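Long-range contacts in TIR-like domain-containing protein (Prevotella corporis, PDB 7EBD), which belongs to the prokaryotic STING family and holds C2E in a pocket between its two subunits: residues A[12-17]-A[99-104]; A[8-13]-A[135-140]. All blocks are in the same frame, centred on the assembly; numbering follows the deposited sequence.

Contact 1 of 2, residues A[12-17]-A[99-104]. With C2E (9,9'-[(2R,3R,3aS,5S,7aR,9R,10R,10aS,12S,14aR)-3,5,10,12-tetrahydroxy-5,12-dioxidooctahydro-2H,7H-difuro[3,2-d:3',2'-j][1,3,7,9,2,8]tetraoxadiphosphacyclododecine-2,9-diyl]bis(2-amino-1,9-dihydro-6H-purin-6-one)), chain E.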
ATOM      1  N   ILE A  12       5.374   5.173  -7.591  1.00 21.98           N
ATOM      2  CA  ILE A  12       5.889   6.104  -6.590  1.00 13.70           C
ATOM      3  C   ILE A  12       5.407   5.715  -5.197  1.00 17.09           C
ATOM      4  O   ILE A  12       6.181   5.722  -4.232  1.00 19.73           O
ATOM      5  CB  ILE A  12       5.494   7.551  -6.938  1.00 20.45           C
ATOM      6  CG1 ILE A  12       6.075   7.958  -8.292  1.00 25.81           C
ATOM      7  CG2 ILE A  12       5.988   8.500  -5.865  1.00 24.73           C
ATOM      8  CD1 ILE A  12       5.659   9.342  -8.735  1.00 29.23           C
ATOM      9  N   SER A  13       4.121   5.376  -5.067  1.00 10.52           N
ATOM     10  CA  SER A  13       3.592   4.970  -3.767  1.00 11.64           C
ATOM     11  C   SER A  13       4.243   3.681  -3.284  1.00 16.82           C
ATOM     12  O   SER A  13       4.575   3.552  -2.099  1.00 19.11           O
ATOM     13  CB  SER A  13       2.074   4.802  -3.843  1.00 12.55           C
ATOM     14  OG  SER A  13       1.424   6.054  -3.963  1.00 23.36           O
ATOM     15  N   TYR A  14       4.451   2.725  -4.191  1.00 18.19           N
ATOM     16  CA  TYR A  14       5.095   1.469  -3.820  1.00 14.79           C
ATOM     17  C   TYR A  14       6.534   1.697  -3.375  1.00 12.08           C
ATOM     18  O   TYR A  14       7.000   1.074  -2.413  1.00 11.07           O
ATOM     19  CB  TYR A  14       5.030   0.499  -5.000  1.00 12.29           C
ATOM     20  CG  TYR A  14       5.669  -0.849  -4.757  1.00 14.11           C
ATOM     21  CD1 TYR A  14       5.192  -1.699  -3.768  1.00  9.46           C
ATOM     22  CD2 TYR A  14       6.734  -1.284  -5.538  1.00 14.41           C
ATOM     23  CE1 TYR A  14       5.768  -2.936  -3.550  1.00 11.67           C
ATOM     24  CE2 TYR A  14       7.314  -2.522  -5.329  1.00 14.86           C
ATOM     25  CZ  TYR A  14       6.829  -3.343  -4.331  1.00 20.85           C
ATOM     26  OH  TYR A  14       7.404  -4.574  -4.118  1.00 14.35           O
ATOM     27  N   PHE A  15       7.247   2.601  -4.048  1.00 14.58           N
ATOM     28  CA  PHE A  15       8.628   2.884  -3.674  1.00 14.23           C
ATOM     29  C   PHE A  15       8.700   3.607  -2.334  1.00 18.09           C
ATOM     30  O   PHE A  15       9.526   3.261  -1.481  1.00 18.41           O
ATOM     31  CB  PHE A  15       9.301   3.709  -4.772  1.00 14.82           C
ATOM     32  CG  PHE A  15      10.704   4.137  -4.443  1.00 25.06           C
ATOM     33  CD1 PHE A  15      11.774   3.286  -4.668  1.00 20.62           C
ATOM     34  CD2 PHE A  15      10.954   5.394  -3.914  1.00 22.00           C
ATOM     35  CE1 PHE A  15      13.065   3.680  -4.366  1.00 17.61           C
ATOM     36  CE2 PHE A  15      12.242   5.793  -3.609  1.00 19.73           C
ATOM     37  CZ  PHE A  15      13.299   4.934  -3.836  1.00 23.01           C
ATOM     38  N   GLU A  16       7.835   4.602  -2.125  1.00 11.76           N
ATOM     39  CA  GLU A  16       7.881   5.385  -0.893  1.00 23.96           C
ATOM     40  C   GLU A  16       7.422   4.570   0.309  1.00 26.89           C
ATOM     41  O   GLU A  16       7.944   4.744   1.417  1.00 26.30           O
ATOM     42  CB  GLU A  16       7.027   6.644  -1.039  1.00 23.91           C
ATOM     43  CG  GLU A  16       7.586   7.681  -2.005  1.00 25.33           C
ATOM     44  CD  GLU A  16       8.963   8.176  -1.600  1.00 29.19           C
ATOM     45  OE1 GLU A  16       9.860   8.230  -2.468  1.00 41.39           O
ATOM     46  OE2 GLU A  16       9.154   8.502  -0.410  1.00 39.54           O
ATOM     47  N   GLY A  17       6.445   3.686   0.119  1.00 18.30           N
ATOM     48  CA  GLY A  17       5.872   2.947   1.222  1.00 13.05           C
ATOM     49  C   GLY A  17       6.456   1.582   1.497  1.00 16.86           C
ATOM     50  O   GLY A  17       6.032   0.930   2.455  1.00 20.07           O
ATOM     51  N   ASP A  99       9.157  -9.850  -3.010  1.00 15.39           N
ATOM     52  CA  ASP A  99       7.856  -9.205  -2.883  1.00 11.99           C
ATOM     53  C   ASP A  99       7.203  -9.052  -4.246  1.00 12.73           C
ATOM     54  O   ASP A  99       7.853  -8.638  -5.211  1.00 21.46           O
ATOM     55  CB  ASP A  99       7.967  -7.835  -2.208  1.00 23.66           C
ATOM     56  CG  ASP A  99       6.607  -7.232  -1.900  1.00 25.12           C
ATOM     57  OD1 ASP A  99       5.932  -7.736  -0.979  1.00 18.16           O
ATOM     58  OD2 ASP A  99       6.207  -6.266  -2.583  1.00 16.31           O
HETATM   59  N   MSE A 100       5.921  -9.395  -4.311  1.00 13.34           N
HETATM   60  CA  MSE A 100       5.083  -9.081  -5.459  1.00 20.14           C
HETATM   61  C   MSE A 100       4.163  -7.930  -5.068  1.00 16.81           C
HETATM   62  O   MSE A 100       3.386  -8.052  -4.120  1.00 25.39           O
HETATM   63  CB  MSE A 100       4.277 -10.304  -5.902  1.00 17.42           C
HETATM   64  CG  MSE A 100       3.366 -10.046  -7.091  1.00 27.78           C
HETATM   65 SE   MSE A 100       2.333 -11.617  -7.616  1.00 40.68          SE
HETATM   66  CE  MSE A 100       3.800 -12.814  -8.088  1.00 20.86           C
ATOM     67  N   PRO A 101       4.262  -6.807  -5.786  1.00 15.30           N
ATOM     68  CA  PRO A 101       3.544  -5.594  -5.366  1.00 11.69           C
ATOM     69  C   PRO A 101       2.032  -5.742  -5.423  1.00 10.31           C
ATOM     70  O   PRO A 101       1.436  -5.694  -6.505  1.00 24.99           O
ATOM     71  CB  PRO A 101       4.041  -4.528  -6.353  1.00 12.16           C
ATOM     72  CG  PRO A 101       5.286  -5.105  -6.971  1.00 14.98           C
ATOM     73  CD  PRO A 101       5.065  -6.581  -6.997  1.00 17.28           C
ATOM     74  N   THR A 102       1.400  -5.915  -4.259  1.00 18.25           N
ATOM     75  CA  THR A 102      -0.054  -6.014  -4.206  1.00 22.32           C
ATOM     76  C   THR A 102      -0.739  -4.714  -4.611  1.00 22.60           C
ATOM     77  O   THR A 102      -1.907  -4.741  -5.019  1.00 14.84           O
ATOM     78  CB  THR A 102      -0.496  -6.425  -2.801  1.00 17.25           C
ATOM     79  OG1 THR A 102       0.109  -5.557  -1.836  1.00 21.98           O
ATOM     80  CG2 THR A 102      -0.071  -7.853  -2.510  1.00 18.20           C
ATOM     81  N   ILE A 103      -0.030  -3.583  -4.523  1.00 12.90           N
ATOM     82  CA  ILE A 103      -0.580  -2.291  -4.922  1.00 11.56           C
ATOM     83  C   ILE A 103      -1.028  -2.291  -6.377  1.00 15.35           C
ATOM     84  O   ILE A 103      -1.866  -1.473  -6.768  1.00 18.25           O
ATOM     85  CB  ILE A 103       0.458  -1.178  -4.661  1.00 15.91           C
ATOM     86  CG1 ILE A 103      -0.193   0.204  -4.742  1.00 12.05           C
ATOM     87  CG2 ILE A 103       1.627  -1.295  -5.634  1.00 11.71           C
ATOM     88  CD1 ILE A 103       0.765   1.349  -4.486  1.00  9.25           C
ATOM     89  N   LEU A 104      -0.488  -3.197  -7.196  1.00 19.79           N
ATOM     90  CA  LEU A 104      -0.880  -3.274  -8.597  1.00 16.49           C
ATOM     91  C   LEU A 104      -2.329  -3.705  -8.771  1.00 24.47           C
ATOM     92  O   LEU A 104      -2.875  -3.544  -9.868  1.00 13.47           O
ATOM     93  CB  LEU A 104       0.039  -4.238  -9.348  1.00 21.61           C
ATOM     94  CG  LEU A 104       1.515  -3.856  -9.477  1.00 15.10           C
ATOM     95  CD1 LEU A 104       2.324  -5.042  -9.975  1.00 17.86           C
ATOM     96  CD2 LEU A 104       1.681  -2.663 -10.409  1.00 15.49           C
TER
HETATM   97  P1  C2E E 402       1.128   2.199   1.343  1.00 14.68           P
HETATM   98  O2P C2E E 402       1.452   2.332   2.811  1.00 19.33           O
HETATM   99  O1P C2E E 402       1.712   3.430   0.704  1.00 15.14           O
HETATM  100  O5' C2E E 402       1.903   0.964   0.594  1.00 16.10           O
HETATM  101  C5' C2E E 402       1.956   0.984  -0.798  1.00  4.91           C
HETATM  102  C4' C2E E 402       2.315  -0.439  -1.311  1.00  9.30           C
HETATM  103  O4' C2E E 402       3.501  -0.775  -0.882  1.00 10.59           O
HETATM  104  C3' C2E E 402       1.352  -1.490  -0.717  1.00  5.68           C
HETATM  105  O3' C2E E 402       0.292  -1.646  -1.536  1.00 19.97           O
HETATM  106  C2' C2E E 402       2.228  -2.756  -0.687  1.00 10.14           C
HETATM  107  O2' C2E E 402       2.252  -3.405  -2.033  1.00  9.45           O
HETATM  108  C1' C2E E 402       3.430  -2.323  -0.405  1.00 10.34           C
HETATM  109  N9  C2E E 402       3.680  -2.424   1.006  1.00 18.19           N
HETATM  110  C8  C2E E 402       3.476  -1.417   1.868  1.00 16.20           C
HETATM  111  N7  C2E E 402       3.823  -1.925   3.070  1.00 13.64           N
HETATM  112  C5  C2E E 402       4.219  -3.195   2.910  1.00 21.38           C
HETATM  113  C6  C2E E 402       4.718  -4.255   3.899  1.00 24.14           C
HETATM  114  O6  C2E E 402       4.809  -4.005   5.051  1.00 17.95           O
HETATM  115  N1  C2E E 402       5.077  -5.556   3.428  1.00 26.17           N
HETATM  116  C2  C2E E 402       4.970  -5.875   2.029  1.00 23.41           C
HETATM  117  N2  C2E E 402       5.333  -7.194   1.549  1.00 25.77           N
HETATM  118  N3  C2E E 402       4.494  -4.865   1.087  1.00 17.62           N
HETATM  119  C4  C2E E 402       4.127  -3.515   1.588  1.00  5.51           C
HETATM  120  P11 C2E E 402      -0.996  -2.397  -0.796  1.00 13.00           P
HETATM  121  O21 C2E E 402      -0.760  -3.812  -0.325  1.00 18.12           O
HETATM  122  O11 C2E E 402      -2.066  -2.506  -1.857  1.00 11.82           O
HETATM  123  O5A C2E E 402      -1.558  -1.336   0.335  1.00 19.35           O
HETATM  124  C5A C2E E 402      -2.209  -0.251  -0.267  1.00 10.63           C
HETATM  125  C4A C2E E 402      -2.573   0.746   0.763  1.00 12.09           C
HETATM  126  O4A C2E E 402      -3.428   0.239   1.609  1.00 16.73           O
HETATM  127  C3A C2E E 402      -1.228   1.177   1.673  1.00 12.98           C
HETATM  128  O3A C2E E 402      -0.487   2.291   0.992  1.00 16.94           O
HETATM  129  C2A C2E E 402      -1.669   1.559   2.747  1.00 17.59           C
HETATM  130  O2A C2E E 402      -2.128   2.990   2.668  1.00  6.43           O
HETATM  131  C1A C2E E 402      -2.951   0.606   2.994  1.00 11.68           C
HETATM  132  N91 C2E E 402      -2.594  -0.464   3.659  1.00 22.29           N
HETATM  133  C81 C2E E 402      -2.264  -1.696   3.225  1.00  8.66           C
HETATM  134  N71 C2E E 402      -1.976  -2.433   4.315  1.00 15.59           N
HETATM  135  C51 C2E E 402      -2.132  -1.661   5.386  1.00 18.04           C
HETATM  136  C61 C2E E 402      -1.952  -1.949   6.875  1.00 15.63           C
HETATM  137  O61 C2E E 402      -1.615  -3.024   7.231  1.00 19.94           O
HETATM  138  N11 C2E E 402      -2.190  -0.920   7.837  1.00 17.44           N
HETATM  139  C21 C2E E 402      -2.599   0.390   7.399  1.00 14.72           C
HETATM  140  N21 C2E E 402      -2.840   1.437   8.376  1.00 21.54           N
HETATM  141  N31 C2E E 402      -2.770   0.660   5.976  1.00 16.03           N
HETATM  142  C41 C2E E 402      -2.522  -0.421   4.980  1.00  5.22           C

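Contact 2 of 2, residues A[8-13]-A[135-140]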
ATOM      1  N   THR A   8       2.473   5.272 -12.950  1.00 30.49           N
ATOM      2  CA  THR A   8       3.535   6.102 -12.392  1.00 18.64           C
ATOM      3  C   THR A   8       3.290   6.385 -10.913  1.00 25.13           C
ATOM      4  O   THR A   8       4.186   6.216 -10.076  1.00 30.65           O
ATOM      5  CB  THR A   8       3.639   7.406 -13.185  1.00 18.40           C
ATOM      6  OG1 THR A   8       4.050   7.120 -14.527  1.00 28.71           O
ATOM      7  CG2 THR A   8       4.633   8.351 -12.539  1.00 21.18           C
ATOM      8  N   VAL A   9       2.073   6.819 -10.575  1.00 22.16           N
ATOM      9  CA  VAL A   9       1.741   7.107  -9.183  1.00 20.21           C
ATOM     10  C   VAL A   9       1.788   5.834  -8.348  1.00 19.92           C
ATOM     11  O   VAL A   9       2.211   5.850  -7.186  1.00 19.43           O
ATOM     12  CB  VAL A   9       0.364   7.790  -9.094  1.00 22.34           C
ATOM     13  CG1 VAL A   9      -0.004   8.064  -7.646  1.00 22.63           C
ATOM     14  CG2 VAL A   9       0.368   9.077  -9.895  1.00 24.50           C
ATOM     15  N   ILE A  10       1.349   4.712  -8.925  1.00 24.73           N
ATOM     16  CA  ILE A  10       1.414   3.437  -8.217  1.00 26.41           C
ATOM     17  C   ILE A  10       2.860   3.078  -7.900  1.00 14.24           C
ATOM     18  O   ILE A  10       3.179   2.641  -6.787  1.00 18.38           O
ATOM     19  CB  ILE A  10       0.721   2.335  -9.042  1.00 26.22           C
ATOM     20  CG1 ILE A  10      -0.795   2.543  -9.046  1.00 33.11           C
ATOM     21  CG2 ILE A  10       1.068   0.958  -8.501  1.00 21.21           C
ATOM     22  CD1 ILE A  10      -1.433   2.409  -7.685  1.00 26.96           C
ATOM     23  N   ALA A  11       3.757   3.261  -8.870  1.00 15.82           N
ATOM     24  CA  ALA A  11       5.169   2.977  -8.640  1.00 21.20           C
ATOM     25  C   ALA A  11       5.748   3.892  -7.571  1.00 14.99           C
ATOM     26  O   ALA A  11       6.525   3.447  -6.719  1.00 18.76           O
ATOM     27  CB  ALA A  11       5.948   3.113  -9.947  1.00 10.40           C
ATOM     28  N   ILE A  12       5.374   5.173  -7.591  1.00 21.98           N
ATOM     29  CA  ILE A  12       5.889   6.104  -6.590  1.00 13.70           C
ATOM     30  C   ILE A  12       5.407   5.715  -5.197  1.00 17.09           C
ATOM     31  O   ILE A  12       6.181   5.722  -4.232  1.00 19.73           O
ATOM     32  CB  ILE A  12       5.494   7.551  -6.938  1.00 20.45           C
ATOM     33  CG1 ILE A  12       6.075   7.958  -8.292  1.00 25.81           C
ATOM     34  CG2 ILE A  12       5.988   8.500  -5.865  1.00 24.73           C
ATOM     35  CD1 ILE A  12       5.659   9.342  -8.735  1.00 29.23           C
ATOM     36  N   SER A  13       4.121   5.376  -5.067  1.00 10.52           N
ATOM     37  CA  SER A  13       3.592   4.970  -3.767  1.00 11.64           C
ATOM     38  C   SER A  13       4.243   3.681  -3.284  1.00 16.82           C
ATOM     39  O   SER A  13       4.575   3.552  -2.099  1.00 19.11           O
ATOM     40  CB  SER A  13       2.074   4.802  -3.843  1.00 12.55           C
ATOM     41  OG  SER A  13       1.424   6.054  -3.963  1.00 23.36           O
ATOM     42  N   ASN A 135       4.995  -2.090 -18.005  1.00 30.03           N
ATOM     43  CA  ASN A 135       6.312  -1.603 -18.394  1.00 34.25           C
ATOM     44  C   ASN A 135       6.578  -0.219 -17.821  1.00 29.98           C
ATOM     45  O   ASN A 135       7.694   0.066 -17.375  1.00 30.86           O
ATOM     46  CB  ASN A 135       6.441  -1.586 -19.916  1.00 37.53           C
ATOM     47  CG  ASN A 135       6.386  -2.975 -20.518  1.00 44.84           C
ATOM     48  OD1 ASN A 135       6.768  -3.956 -19.879  1.00 42.69           O
ATOM     49  ND2 ASN A 135       5.913  -3.065 -21.756  1.00 44.39           N
ATOM     50  N   ASN A 136       5.563   0.649 -17.805  1.00 21.28           N
ATOM     51  CA  ASN A 136       5.749   1.970 -17.216  1.00 19.41           C
ATOM     52  C   ASN A 136       5.965   1.880 -15.710  1.00 18.05           C
ATOM     53  O   ASN A 136       6.798   2.608 -15.155  1.00 21.36           O
ATOM     54  CB  ASN A 136       4.552   2.864 -17.531  1.00 20.93           C
ATOM     55  CG  ASN A 136       4.739   4.280 -17.029  1.00 28.72           C
ATOM     56  OD1 ASN A 136       5.531   5.045 -17.580  1.00 31.00           O
ATOM     57  ND2 ASN A 136       4.015   4.636 -15.974  1.00 27.97           N
ATOM     58  N   PHE A 137       5.223   1.001 -15.032  1.00 20.65           N
ATOM     59  CA  PHE A 137       5.445   0.783 -13.607  1.00 24.26           C
ATOM     60  C   PHE A 137       6.882   0.348 -13.348  1.00 32.41           C
ATOM     61  O   PHE A 137       7.563   0.897 -12.475  1.00 32.06           O
ATOM     62  CB  PHE A 137       4.452  -0.255 -13.078  1.00 23.07           C
ATOM     63  CG  PHE A 137       4.693  -0.667 -11.650  1.00 20.95           C
ATOM     64  CD1 PHE A 137       4.111   0.032 -10.606  1.00 17.51           C
ATOM     65  CD2 PHE A 137       5.486  -1.766 -11.352  1.00 23.14           C
ATOM     66  CE1 PHE A 137       4.325  -0.349  -9.294  1.00 19.88           C
ATOM     67  CE2 PHE A 137       5.705  -2.149 -10.042  1.00 20.84           C
ATOM     68  CZ  PHE A 137       5.122  -1.440  -9.012  1.00 21.59           C
ATOM     69  N   LYS A 138       7.359  -0.637 -14.115  1.00 31.74           N
ATOM     70  CA  LYS A 138       8.723  -1.125 -13.932  1.00 22.84           C
ATOM     71  C   LYS A 138       9.746  -0.035 -14.228  1.00 23.76           C
ATOM     72  O   LYS A 138      10.750   0.090 -13.520  1.00 25.02           O
ATOM     73  CB  LYS A 138       8.965  -2.350 -14.815  1.00 18.94           C
ATOM     74  CG  LYS A 138       8.171  -3.575 -14.389  1.00 28.29           C
ATOM     75  CD  LYS A 138       8.632  -4.825 -15.121  1.00 29.64           C
ATOM     76  CE  LYS A 138       8.485  -4.674 -16.623  1.00 31.57           C
ATOM     77  NZ  LYS A 138       8.954  -5.888 -17.344  1.00 48.90           N
ATOM     78  N   ARG A 139       9.502   0.772 -15.261  1.00 20.55           N
ATOM     79  CA  ARG A 139      10.445   1.827 -15.620  1.00 23.88           C
ATOM     80  C   ARG A 139      10.526   2.888 -14.529  1.00 26.82           C
ATOM     81  O   ARG A 139      11.622   3.312 -14.143  1.00 36.28           O
ATOM     82  CB  ARG A 139      10.039   2.459 -16.952  1.00 22.37           C
ATOM     83  CG  ARG A 139      10.910   3.631 -17.372  1.00 26.44           C
ATOM     84  CD  ARG A 139      10.317   4.371 -18.562  1.00 42.60           C
ATOM     85  NE  ARG A 139       9.050   5.020 -18.229  1.00 54.78           N
ATOM     86  CZ  ARG A 139       8.946   6.256 -17.749  1.00 51.59           C
ATOM     87  NH1 ARG A 139      10.036   6.984 -17.543  1.00 51.76           N
ATOM     88  NH2 ARG A 139       7.752   6.765 -17.476  1.00 44.62           N
ATOM     89  N   VAL A 140       9.374   3.329 -14.019  1.00 33.25           N
ATOM     90  CA  VAL A 140       9.373   4.337 -12.961  1.00 22.99           C
ATOM     91  C   VAL A 140      10.015   3.782 -11.696  1.00 22.33           C
ATOM     92  O   VAL A 140      10.791   4.472 -11.021  1.00 27.48           O
ATOM     93  CB  VAL A 140       7.943   4.844 -12.698  1.00 27.61           C
ATOM     94  CG1 VAL A 140       7.923   5.780 -11.499  1.00 29.75           C
ATOM     95  CG2 VAL A 140       7.393   5.545 -13.931  1.00 22.35           C
TER

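Contact 1 of 2, residues A[12-17]-A[99-104]
Tyr14, reaching down from helix 6-28, meets Asp99 at the end of strand 94-99 through the contact's one direct polar link. Its OH donates to Asp99 OD2 over 2.6 Å, and OD2 accepts with its anti lone pair, the one facing away from the other carboxylate oxygen. Ring and carboxylate lie nearly in one plane, 18° apart, with OD2 at the ring edge. The phenol gets this far because CG stands anti to the backbone N (chi1 180°), carrying the ring across to the loop.

Apolar contacts guide the same ring. Pro101 CB sits over one face, 3.7 Å from the centroid of the Tyr14 ring, as a CH-pi contact, while Pro101 CG comes 3.5 Å from Tyr14 CZ; the rigid pyrrolidine suits this flat surface. Ile103 divides its branches: CG2 packs obliquely against Tyr14 CB, and CD1 extends to Ser13 CB, 3.7 Å away. Phe18, one turn on, meets the tyrosine ring as well. The small Ser13 turns its OG to the second subunit, where it bonds to the carbonyl O of Ile103.

C2E binds against both segments. Tyr14 CD1, at the ring edge, lies 3.5 Å from C2E O4'. Asp99 OD1 accepts from the guanine amino group N2 of C2E at 2.7 Å. Thr102 OG1 accepts from the ribose O2' of C2E at 3.0 Å and donates to phosphate oxygen O21, a bond whose very short modelled length is doubtful. Arg80 of both chains also bonds to C2E.

Asp99 therefore divides its carboxylate between protein and ligand: one oxygen is gripped by the tyrosine hydroxyl, the other takes the guanine N-H. Tyr14 thus touches the ligand with its ring edge and also steadies the carboxylate's rotation.

Contact 2 of 2, residues A[8-13]-A[135-140]
Ala11 and Phe137 mark the closest backbone approach of residues 8-13 and 135-140, their CA atoms 5.4 Å apart. The small methyl of Ala11 lets the phenylalanine ring come in beside the helix: CB lies 3.6 Å from Phe137 CD1, and Ile10 CG2 touches Phe137 CE1, both approaching the CD1–CE1 side of the ring obliquely. Val140, one turn further along, sets CG1 against Ala11 CB at 3.7 Å and turns CG2 to Thr8 OG1.

Between the two segments one hydrogen bond flanks this apolar seam. Asn136 ND2 donates to Thr8 OG1 over 2.9 Å, nearly straight at 166° and in the plane of the amide. Holding CG anti to its own N (chi1 -176°) swings the Asn136 amide across to helix 6-28, where ND2 also bonds Ser7 OG, its stronger partner. On the other end of the amide, Arg139 NH2 donates to OD1 at 2.8 Å, so both ends of the group are fixed. Further out, Leu104 and Met49 pack on Phe137, and Ile10 meets Ile10 of the second subunit.

The segment axes approach to 8.3 Å and cross at -40°, a close helix-helix packing that lays helix 124-146 against the helix at the STING dimer interface.

How the contacts relate
Helix 6-28, near the N terminus, supplies one side of both contacts, which share Ile12 and Ser13. From there the chain runs through strands and helix 57-67 to the end of strand 94-99, where contact 1 closes a loop of 81 intervening residues. The chain continues through helix 104-111 to helix 124-146, and contact 2 closes a longer loop of 121. Since residues 8-13 begin earlier and 135-140 come later, the smaller loop nests essentially within the larger. Their centres lie 9 Å apart, and Tyr14, Leu104 and Phe137 pack where they join. Together they tie the ligand-binding loop and helix 124-146 to the dimer-interface helix.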